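Local coordinates for protein muramidase (Sodiomyces alcalophilus, PDB 6ZM8) that hydrolyses peptidoglycan as a fungal family 25 glycoside hydrolase, probably cutting the beta-1,4 bond between N-acetylmuramic acid and N-acetylglucosamine in bacterial cell walls, at residues A65-G69 and A70-R74; W116-D119 and F120-Y124; G107-Q110 and S111-V114; D139-T142 and Q143-N147; A73-F76 and A77-G81. All coordinates share one frame; numbering follows the deposited sequence. Where two conformers were deposited one is given.

How the contacts relate
From the N terminus, the chain first meets contact 1, where the loop after strand 55-61 turns into helix 69-78. Contact 5 begins on the stretch where contact 1 ends, sharing Ala73 and Arg74, and closes the turn at the far end of the same helix. Contact 3 caps the start of helix 110-128, and contact 2 follows further along it. Contact 4 ends helix 138-145. None nests inside another; apart from the overlap of contacts 1 and 5, they stand in series. Helix 110-128 ties them together: contact 2 touches contacts 1 and 5 as well as contact 4, and contact 3 meets contact 4 through Gln110 and Gln143. All three helices belong to the barrel of family 25.

Contact 1: residues A65-G69 and A70-R74; sequences AASSG and AAQAR
Ser68 and Ala71 form a local N-cap contact at the start of helix 69-78, one of the outer helices of the family 25 TIM-barrel fold. With its OG turned between the backbone N and the carbonyl carbon (chi1 70°), Ser68 accepts the amide of Ala71: OG lies 2.9 Å from Ala71 N, and the bond is fairly straight at 159°. Serine suits this place because its short side chain can take an N-H of the first turn, which has no earlier helical carbonyl to serve it. Small residues at Gly69, Ala70 and Ala73 let the helix lie close to helix 110-128, where Thr123 and Phe120 touch Ala70 and Ala73.

The extended side chain of Gln72 turns back to the loop, and glutamine suits it by offering both an acceptor and a donor: OE1 accepts from His60 NE2, while NE2 donates to Gln63 O. A further bond donated by Gln72 NE2 to Ser67 OG is doubtful, because Ser67 has two conformers. The regular helical pattern is firmer and starts at once, with Gln72 N bonded to Ser68 O and Ala73 N 2.9 Å from Gly69 O.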
# COMPACT_ATOMS: atom_id res chain seq x y z
N ALA A 65 -11.52 -8.59 -10.72
CA ALA A 65 -12.62 -9.24 -11.41
C ALA A 65 -13.96 -9.03 -10.70
O ALA A 65 -14.98 -9.33 -11.31
CB ALA A 65 -12.35 -10.71 -11.65
N ALA A 66 -13.95 -8.55 -9.47
CA ALA A 66 -15.17 -8.55 -8.64
C ALA A 66 -16.02 -7.31 -8.85
O ALA A 66 -17.24 -7.37 -8.66
CB ALA A 66 -14.78 -8.63 -7.18
N SER A 67 -15.42 -6.20 -9.21
CA SER A 67 -16.13 -4.92 -9.31
C SER A 67 -15.16 -3.93 -9.90
O SER A 67 -13.96 -4.28 -10.02
CB SER A 67 -16.65 -4.47 -7.94
OG SER A 67 -15.64 -4.58 -6.94
N SER A 68 -15.64 -2.75 -10.24
CA SER A 68 -14.80 -1.75 -10.87
C SER A 68 -13.73 -1.22 -9.89
O SER A 68 -13.87 -1.26 -8.67
CB SER A 68 -15.64 -0.59 -11.37
OG SER A 68 -16.14 0.15 -10.29
N GLY A 69 -12.70 -0.62 -10.52
CA GLY A 69 -11.70 0.05 -9.71
C GLY A 69 -12.31 1.22 -8.93
O GLY A 69 -11.93 1.48 -7.79
N ALA A 70 -13.23 1.95 -9.56
CA ALA A 70 -13.88 3.08 -8.89
C ALA A 70 -14.64 2.61 -7.66
O ALA A 70 -14.61 3.24 -6.61
CB ALA A 70 -14.80 3.82 -9.85
N ALA A 71 -15.39 1.49 -7.79
CA ALA A 71 -16.18 1.01 -6.66
C ALA A 71 -15.26 0.65 -5.50
O ALA A 71 -15.57 0.90 -4.33
CB ALA A 71 -17.03 -0.18 -7.06
N GLN A 72 -14.12 0.03 -5.81
CA GLN A 72 -13.20 -0.36 -4.74
C GLN A 72 -12.48 0.86 -4.14
O GLN A 72 -12.24 0.87 -2.93
CB GLN A 72 -12.23 -1.43 -5.25
CG GLN A 72 -12.97 -2.76 -5.29
CD GLN A 72 -12.17 -3.95 -5.77
OE1 GLN A 72 -11.02 -4.17 -5.35
NE2 GLN A 72 -12.79 -4.75 -6.60
N ALA A 73 -12.17 1.88 -4.96
CA ALA A 73 -11.59 3.09 -4.39
C ALA A 73 -12.58 3.78 -3.45
O ALA A 73 -12.17 4.27 -2.39
CB ALA A 73 -11.18 4.04 -5.51
N ARG A 74 -13.86 3.83 -3.82
CA ARG A 74 -14.86 4.43 -2.93
C ARG A 74 -14.96 3.63 -1.64
O ARG A 74 -15.07 4.21 -0.54
CB ARG A 74 -16.25 4.47 -3.61
CG ARG A 74 -16.40 5.53 -4.66
CD ARG A 74 -17.83 5.65 -5.20
NE ARG A 74 -18.16 4.59 -6.15
CZ ARG A 74 -17.92 4.62 -7.51
NH1 ARG A 74 -17.26 5.67 -7.98
NH2 ARG A 74 -18.21 3.60 -8.27

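Contact 2: residues W116-D119 and F120-Y124; sequences WIED and FVTTY
Trp116 and Phe120 meet one turn apart in the middle of helix 110-128, the connection of a beta-alpha-beta unit between strands 93-95 and 133-136. Phe120 comes first: its N bonds Trp116 O, and its CB lies 4.1 Å from Trp116 CZ3. Both side chains stand anti to their backbone N (chi1 -175° for Phe120), which sends the two rings side by side in the same direction, toward helix 69-78; large aromatics suit this buried face. Val121 follows, with N 2.8 Å from Ile117 O; Val121 has two conformers, and in one of them its CG1 tentatively packs on CG2 of Ile117, whose branched side chain also reaches Trp141 and Leu94. Thr122 lies on the exposed side of the helix, where polar groups suit. Its N bonds Glu118 O, and its OG1 lies 2.6 Å from Glu118 OE2; OE1 and OE2 of the bent glutamate make salt bridges with Arg150 and Arg154. Next, Thr123 doubles the grip on one carbonyl: its N and its hydroxyl both donate to Asp119 O, from opposite faces of the carbonyl plane, with OG1 at 2.7 Å. With an alanine here, the hydroxyl and methyl are gone, which is likely to leave Asp119 O with the backbone N-H as its one donor from this residue and a gap beside Ala70. Tyr124 directs its ring away, its OH bonding Gly81 O and Gly92 N, while Tyr124 N bonds Phe120 O at 2.8 Å.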
# COMPACT_ATOMS: atom_id res chain seq x y z
N TRP A 116 -8.41 -0.86 -15.14
CA TRP A 116 -8.97 -1.05 -13.81
C TRP A 116 -8.17 -0.25 -12.78
O TRP A 116 -8.72 0.46 -11.94
CB TRP A 116 -8.97 -2.56 -13.47
CG TRP A 116 -9.70 -2.89 -12.22
CD1 TRP A 116 -10.98 -3.35 -12.17
CD2 TRP A 116 -9.24 -2.76 -10.86
NE1 TRP A 116 -11.36 -3.51 -10.84
CE2 TRP A 116 -10.33 -3.15 -10.04
CE3 TRP A 116 -8.05 -2.37 -10.25
CZ2 TRP A 116 -10.25 -3.13 -8.65
CZ3 TRP A 116 -7.97 -2.34 -8.86
CH2 TRP A 116 -9.07 -2.71 -8.08
N ILE A 117 -6.85 -0.39 -12.85
CA ILE A 117 -5.96 0.35 -11.94
C ILE A 117 -6.15 1.86 -12.14
O ILE A 117 -6.23 2.60 -11.16
CB ILE A 117 -4.50 -0.09 -12.14
CG1 ILE A 117 -4.34 -1.58 -11.79
CG2 ILE A 117 -3.56 0.77 -11.29
CD1 ILE A 117 -3.05 -2.19 -12.31
N GLU A 118 -6.22 2.31 -13.41
CA GLU A 118 -6.46 3.73 -13.67
C GLU A 118 -7.75 4.20 -13.01
O GLU A 118 -7.82 5.29 -12.44
CB GLU A 118 -6.49 3.95 -15.18
CG GLU A 118 -6.71 5.42 -15.57
CD GLU A 118 -5.57 6.32 -15.16
OE1 GLU A 118 -4.44 6.12 -15.65
OE2 GLU A 118 -5.76 7.14 -14.26
N ASP A 119 -8.81 3.39 -13.11
CA ASP A 119 -10.08 3.76 -12.51
C ASP A 119 -9.94 3.87 -10.98
O ASP A 119 -10.45 4.82 -10.36
CB ASP A 119 -11.14 2.74 -12.92
CG ASP A 119 -12.57 3.17 -12.68
OD1 ASP A 119 -12.85 4.36 -12.67
OD2 ASP A 119 -13.42 2.23 -12.57
N PHE A 120 -9.24 2.92 -10.37
CA PHE A 120 -9.01 3.01 -8.92
C PHE A 120 -8.23 4.28 -8.56
O PHE A 120 -8.61 5.02 -7.65
CB PHE A 120 -8.27 1.75 -8.43
CG PHE A 120 -8.11 1.73 -6.93
CD1 PHE A 120 -7.11 2.47 -6.30
CD2 PHE A 120 -8.97 0.97 -6.14
CE1 PHE A 120 -7.01 2.48 -4.91
CE2 PHE A 120 -8.84 0.96 -4.75
CZ PHE A 120 -7.87 1.72 -4.14
N VAL A 121 -7.10 4.50 -9.23
CA VAL A 121 -6.25 5.60 -8.74
C VAL A 121 -6.87 6.97 -9.07
O VAL A 121 -6.68 7.90 -8.31
CB VAL A 121 -4.79 5.48 -9.25
CG1 VAL A 121 -4.21 4.10 -8.94
CG2 VAL A 121 -4.65 5.78 -10.72
N THR A 122 -7.53 7.12 -10.23
CA THR A 122 -8.21 8.37 -10.53
C THR A 122 -9.33 8.62 -9.53
O THR A 122 -9.52 9.75 -9.05
CB THR A 122 -8.71 8.36 -11.98
OG1 THR A 122 -7.60 8.37 -12.85
CG2 THR A 122 -9.59 9.54 -12.30
N THR A 123 -10.11 7.58 -9.23
CA THR A 123 -11.22 7.74 -8.29
C THR A 123 -10.70 8.08 -6.89
O THR A 123 -11.21 8.99 -6.22
CB THR A 123 -12.10 6.49 -8.29
OG1 THR A 123 -12.62 6.29 -9.61
CG2 THR A 123 -13.27 6.64 -7.33
N TYR A 124 -9.67 7.35 -6.44
CA TYR A 124 -9.12 7.61 -5.11
C TYR A 124 -8.62 9.07 -5.00
O TYR A 124 -8.83 9.73 -4.00
CB TYR A 124 -8.00 6.60 -4.82
CG TYR A 124 -7.45 6.75 -3.41
CD1 TYR A 124 -8.12 6.20 -2.32
CD2 TYR A 124 -6.28 7.46 -3.18
CE1 TYR A 124 -7.64 6.37 -1.03
CE2 TYR A 124 -5.78 7.62 -1.89
CZ TYR A 124 -6.47 7.08 -0.81
OH TYR A 124 -5.96 7.30 0.44

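Contact 3: residues G107-Q110 and S111-V114; sequences GLSQ and SAMV
Leu108 bends over the first turn of helix 110-128 to touch Ala112 and Met113, and its side chain can be followed outward from the backbone. Its CB meets two apolar atoms, CE of Met113 at 4.1 Å and CB of Ala112 at 4.3 Å. With CG anti to the carbonyl carbon (chi1 -81°), the branch carries CD2 over the backbone of the turn, 3.9 Å from Met113 CA and equally far from Ala112 O; CD2 also borders Trp116 CB of the next turn. The other methyl, CD1, reaches back to Ala65 in the loop before helix 69-78. Met113 answers from its side: its flexible thioether chain bends at chi2 (64°) and chi3 (76°), which brings CE back to Leu108 CB.

Next to Leu108 in sequence, Ser109 is the N-cap: its OG accepts a hydrogen bond from Ala112 N at 3.2 Å, while Ser109 O takes Met113 N. Gln110 opens the helix and sends NE2 to Gln143 O of the neighbouring helix. A serine at the N-cap, flanked by an apolar residue just before it that packs on one four positions beyond the cap, is the pattern known as an N-cap with a hydrophobic staple.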
# COMPACT_ATOMS: atom_id res chain seq x y z
N GLY A 107 -8.14 -13.12 -14.76
CA GLY A 107 -8.90 -13.24 -16.00
C GLY A 107 -8.95 -11.97 -16.83
O GLY A 107 -9.60 -11.98 -17.88
N LEU A 108 -8.32 -10.89 -16.39
CA LEU A 108 -8.32 -9.66 -17.17
C LEU A 108 -7.19 -9.69 -18.19
O LEU A 108 -6.11 -10.21 -17.93
CB LEU A 108 -8.15 -8.41 -16.28
CG LEU A 108 -9.40 -7.90 -15.57
CD1 LEU A 108 -9.89 -8.83 -14.46
CD2 LEU A 108 -9.17 -6.50 -15.00
N SER A 109 -7.40 -9.05 -19.35
CA SER A 109 -6.29 -8.76 -20.24
C SER A 109 -5.39 -7.69 -19.59
O SER A 109 -5.76 -7.05 -18.62
CB SER A 109 -6.80 -8.27 -21.58
OG SER A 109 -7.55 -7.09 -21.37
N GLN A 110 -4.19 -7.53 -20.15
CA GLN A 110 -3.25 -6.55 -19.60
C GLN A 110 -3.82 -5.14 -19.70
O GLN A 110 -3.77 -4.38 -18.73
CB GLN A 110 -1.90 -6.65 -20.30
CG GLN A 110 -1.20 -7.99 -20.09
CD GLN A 110 0.11 -8.09 -20.81
OE1 GLN A 110 0.32 -7.41 -21.85
NE2 GLN A 110 1.01 -8.92 -20.33
N SER A 111 -4.38 -4.81 -20.87
CA SER A 111 -4.94 -3.48 -21.03
C SER A 111 -6.17 -3.27 -20.14
O SER A 111 -6.36 -2.18 -19.60
CB SER A 111 -5.24 -3.25 -22.51
OG SER A 111 -6.19 -4.19 -23.00
N ALA A 112 -7.01 -4.31 -19.96
CA ALA A 112 -8.13 -4.18 -19.06
C ALA A 112 -7.63 -3.96 -17.62
O ALA A 112 -8.26 -3.22 -16.84
CB ALA A 112 -9.07 -5.36 -19.12
N MET A 113 -6.56 -4.63 -17.25
CA MET A 113 -6.01 -4.46 -15.91
C MET A 113 -5.49 -3.03 -15.71
O MET A 113 -5.72 -2.41 -14.68
CB MET A 113 -4.90 -5.49 -15.67
CG MET A 113 -4.35 -5.45 -14.25
SD MET A 113 -5.51 -5.89 -12.96
CE MET A 113 -5.54 -7.66 -13.18
N VAL A 114 -4.77 -2.51 -16.72
CA VAL A 114 -4.33 -1.12 -16.65
C VAL A 114 -5.53 -0.19 -16.49
O VAL A 114 -5.50 0.73 -15.67
CB VAL A 114 -3.49 -0.77 -17.89
CG1 VAL A 114 -3.24 0.74 -18.01
CG2 VAL A 114 -2.17 -1.51 -17.87

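Contact 4: residues D139-T142 and Q143-N147; sequences DWWT and QCTGN
Cys144 lays its sulfur over a face of the Trp140 indole while that sulfur is also half of a disulfide with Cys105. SG sits 3.5 Å from the centroid of the five-membered ring, 24° off its normal, and CB lies over the six-membered ring, 3.5 Å from that centroid, so the cysteine spans the bicycle. A polarisable sulfur suits the flat aromatic surface, and the disulfide is likely to hold it there. Trp140 itself is held by its NE1, which donates to Thr104 O, close to Cys105 in sequence, and by an edge-to-face meeting with Tyr98.

The next indole is paired in a similar way. Thr145 places its CG2 3.8 Å over the six-membered ring of Trp141 and only 9° off the normal, while OG1 stands above the same face nearer the five-membered ring. This torsion, with OG1 between the backbone N and the carbonyl carbon (chi1 77°), lets a threonine turn its methyl to the ring and its hydroxyl to the backbone. Helix 138-145, the connection between strands 133-136 and 157-160 in a beta-alpha-beta unit, ends here. Trp141 O gathers three donors, Thr145 N, Thr145 OG1 and Asn147 N, the hydroxyl at 2.7 Å; OG1 also bonds Ser148 N. Gly146, with positive phi, lets the chain leave the helix and gives Thr142 O a weak bond. Asn147, also at positive phi, meets the edge of Trp141, its OD1 lying near the ring plane 3.4 Å from CD1 and accepting from Asn171 N, while Trp141 NE1 donates to Ser148 O.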
# COMPACT_ATOMS: atom_id res chain seq x y z
N ASP A 139 7.39 -9.01 -11.13
CA ASP A 139 6.94 -10.14 -11.94
C ASP A 139 5.42 -10.11 -12.13
O ASP A 139 4.94 -10.36 -13.26
CB ASP A 139 7.44 -11.47 -11.35
CG ASP A 139 7.13 -11.66 -9.87
OD1 ASP A 139 7.63 -10.85 -9.07
OD2 ASP A 139 6.40 -12.61 -9.54
N TRP A 140 4.65 -9.81 -11.09
CA TRP A 140 3.19 -9.74 -11.29
C TRP A 140 2.85 -8.61 -12.25
O TRP A 140 2.05 -8.74 -13.17
CB TRP A 140 2.45 -9.55 -9.96
CG TRP A 140 0.95 -9.59 -10.14
CD1 TRP A 140 0.17 -10.70 -10.04
CD2 TRP A 140 0.07 -8.51 -10.51
NE1 TRP A 140 -1.14 -10.41 -10.31
CE2 TRP A 140 -1.23 -9.07 -10.63
CE3 TRP A 140 0.25 -7.15 -10.79
CZ2 TRP A 140 -2.32 -8.32 -11.02
CZ3 TRP A 140 -0.84 -6.41 -11.22
CH2 TRP A 140 -2.11 -6.99 -11.34
N TRP A 141 3.49 -7.46 -12.02
CA TRP A 141 3.20 -6.27 -12.83
C TRP A 141 3.52 -6.54 -14.29
O TRP A 141 2.80 -6.10 -15.21
CB TRP A 141 4.02 -5.09 -12.28
CG TRP A 141 3.61 -3.77 -12.84
CD1 TRP A 141 4.23 -3.05 -13.84
CD2 TRP A 141 2.49 -3.00 -12.40
NE1 TRP A 141 3.56 -1.87 -14.03
CE2 TRP A 141 2.50 -1.81 -13.18
CE3 TRP A 141 1.51 -3.16 -11.41
CZ2 TRP A 141 1.55 -0.80 -13.01
CZ3 TRP A 141 0.57 -2.17 -11.24
CH2 TRP A 141 0.60 -0.99 -12.03
N THR A 142 4.62 -7.23 -14.54
CA THR A 142 4.99 -7.55 -15.92
C THR A 142 3.93 -8.44 -16.58
O THR A 142 3.45 -8.16 -17.68
CB THR A 142 6.39 -8.19 -15.94
OG1 THR A 142 7.34 -7.24 -15.45
CG2 THR A 142 6.79 -8.62 -17.32
N GLN A 143 3.57 -9.52 -15.90
CA GLN A 143 2.63 -10.44 -16.54
C GLN A 143 1.24 -9.85 -16.69
O GLN A 143 0.51 -10.16 -17.66
CB GLN A 143 2.52 -11.67 -15.66
CG GLN A 143 3.80 -12.43 -15.64
CD GLN A 143 3.72 -13.69 -14.85
OE1 GLN A 143 2.74 -14.37 -14.76
NE2 GLN A 143 4.86 -14.27 -14.45
N CYS A 144 0.80 -9.11 -15.69
CA CYS A 144 -0.63 -8.75 -15.63
C CYS A 144 -0.94 -7.35 -16.16
O CYS A 144 -2.11 -7.09 -16.47
CB CYS A 144 -1.18 -8.89 -14.22
SG CYS A 144 -1.09 -10.59 -13.57
N THR A 145 0.07 -6.48 -16.31
CA THR A 145 -0.17 -5.15 -16.90
C THR A 145 0.63 -4.96 -18.18
O THR A 145 0.54 -3.89 -18.77
CB THR A 145 0.15 -3.97 -15.95
OG1 THR A 145 1.56 -3.76 -15.86
CG2 THR A 145 -0.47 -4.14 -14.58
N GLY A 146 1.42 -5.96 -18.60
CA GLY A 146 2.35 -5.73 -19.70
C GLY A 146 3.49 -4.82 -19.30
O GLY A 146 4.10 -4.16 -20.15
N ASN A 147 3.80 -4.77 -18.00
CA ASN A 147 4.84 -3.89 -17.47
C ASN A 147 4.54 -2.43 -17.82
O ASN A 147 5.37 -1.72 -18.42
CB ASN A 147 6.25 -4.33 -17.87
CG ASN A 147 7.30 -3.93 -16.84
OD1 ASN A 147 6.98 -3.37 -15.79
ND2 ASN A 147 8.54 -4.23 -17.14

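Contact 5: residues A73-F76 and A77-G81; sequences ARYF and ASNGG
Phe76 and Gly81 form the tight side of the C-terminal turn of helix 69-78, the helix of a beta-alpha-beta unit between strands 55-61 and 93-95. CA of Gly81 lies over one face of the phenyl ring, 3.7 Å from its centroid and 15° off the normal, a CH-pi contact. A side chain on Gly81 would run into Phe76 CE1, which explains why the smallest residue fits here. The ring stands anti to its backbone N (chi1 175°), a setting that drops it into the core against Tyr124, Phe120 and Ala31. Replacing Phe76 by an alanine would remove the ring and is likely to open a gap beneath Gly81 and leave the Tyr124 ring without the phenyl it meets here.

Toward solvent the fit is looser and mainly polar. Ala77 N keeps the helical bond to Ala73 O, but the N-H of exposed Ser78 makes less straight hydrogen bonds, to Arg74 O (142°) and, weakly, to Tyr75 O. Asn79 then ends the turn with its side chain: ND2 donates to Tyr75 O at 2.9 Å, arriving in the carbonyl plane on a lone pair. The same nitrogen stands over one face of the Tyr75 ring, 3.5 Å from CD1, while Tyr75 OH bonds Lys38 NZ. Asparagine suits this exit because its short amide reaches back to a carbonyl of the last turn. Gly80 leaves the helix at a positive phi where a side chain would collide with the preceding carbonyl O. Back on the tight side, Phe76 O is held from opposite faces of its plane by Asn79 N and by Gly81 N, the latter at 2.8 Å.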
# COMPACT_ATOMS: atom_id res chain seq x y z
N ALA A 73 -12.17 1.88 -4.96
CA ALA A 73 -11.59 3.09 -4.39
C ALA A 73 -12.58 3.78 -3.45
O ALA A 73 -12.17 4.27 -2.39
CB ALA A 73 -11.18 4.04 -5.51
N ARG A 74 -13.86 3.83 -3.82
CA ARG A 74 -14.86 4.43 -2.93
C ARG A 74 -14.96 3.63 -1.64
O ARG A 74 -15.07 4.21 -0.54
CB ARG A 74 -16.25 4.47 -3.61
CG ARG A 74 -16.40 5.53 -4.66
CD ARG A 74 -17.83 5.65 -5.20
NE ARG A 74 -18.16 4.59 -6.15
CZ ARG A 74 -17.92 4.62 -7.51
NH1 ARG A 74 -17.26 5.67 -7.98
NH2 ARG A 74 -18.21 3.60 -8.27
N TYR A 75 -15.01 2.31 -1.73
CA TYR A 75 -15.14 1.47 -0.53
C TYR A 75 -13.93 1.67 0.38
O TYR A 75 -14.07 1.84 1.60
CB TYR A 75 -15.28 0.01 -0.96
CG TYR A 75 -15.55 -0.93 0.18
CD1 TYR A 75 -16.72 -0.90 0.87
CD2 TYR A 75 -14.62 -1.89 0.54
CE1 TYR A 75 -17.00 -1.80 1.90
CE2 TYR A 75 -14.86 -2.80 1.56
CZ TYR A 75 -16.06 -2.77 2.22
OH TYR A 75 -16.30 -3.71 3.19
N PHE A 76 -12.74 1.64 -0.20
CA PHE A 76 -11.51 1.86 0.57
C PHE A 76 -11.51 3.23 1.24
O PHE A 76 -11.26 3.35 2.45
CB PHE A 76 -10.33 1.70 -0.39
CG PHE A 76 -8.99 2.02 0.21
CD1 PHE A 76 -8.54 1.43 1.40
CD2 PHE A 76 -8.11 2.86 -0.48
CE1 PHE A 76 -7.26 1.67 1.86
CE2 PHE A 76 -6.82 3.08 -0.02
CZ PHE A 76 -6.39 2.48 1.15
N ALA A 77 -11.77 4.30 0.47
CA ALA A 77 -11.70 5.65 1.01
C ALA A 77 -12.72 5.88 2.12
O ALA A 77 -12.49 6.73 2.98
CB ALA A 77 -11.85 6.67 -0.09
N SER A 78 -13.84 5.16 2.09
CA SER A 78 -14.90 5.29 3.10
C SER A 78 -14.65 4.43 4.33
O SER A 78 -15.40 4.58 5.30
CB SER A 78 -16.28 4.88 2.47
OG SER A 78 -16.70 5.79 1.52
N ASN A 79 -13.70 3.51 4.29
CA ASN A 79 -13.56 2.48 5.31
C ASN A 79 -12.10 2.32 5.75
O ASN A 79 -11.68 1.20 6.06
CB ASN A 79 -14.15 1.15 4.83
CG ASN A 79 -15.66 1.24 4.70
OD1 ASN A 79 -16.38 1.27 5.71
ND2 ASN A 79 -16.13 1.32 3.51
N GLY A 80 -11.38 3.42 5.82
CA GLY A 80 -10.05 3.43 6.41
C GLY A 80 -9.00 4.10 5.57
O GLY A 80 -7.96 4.49 6.11
N GLY A 81 -9.26 4.21 4.27
CA GLY A 81 -8.31 4.82 3.34
C GLY A 81 -8.46 6.32 3.19
O GLY A 81 -7.80 6.92 2.31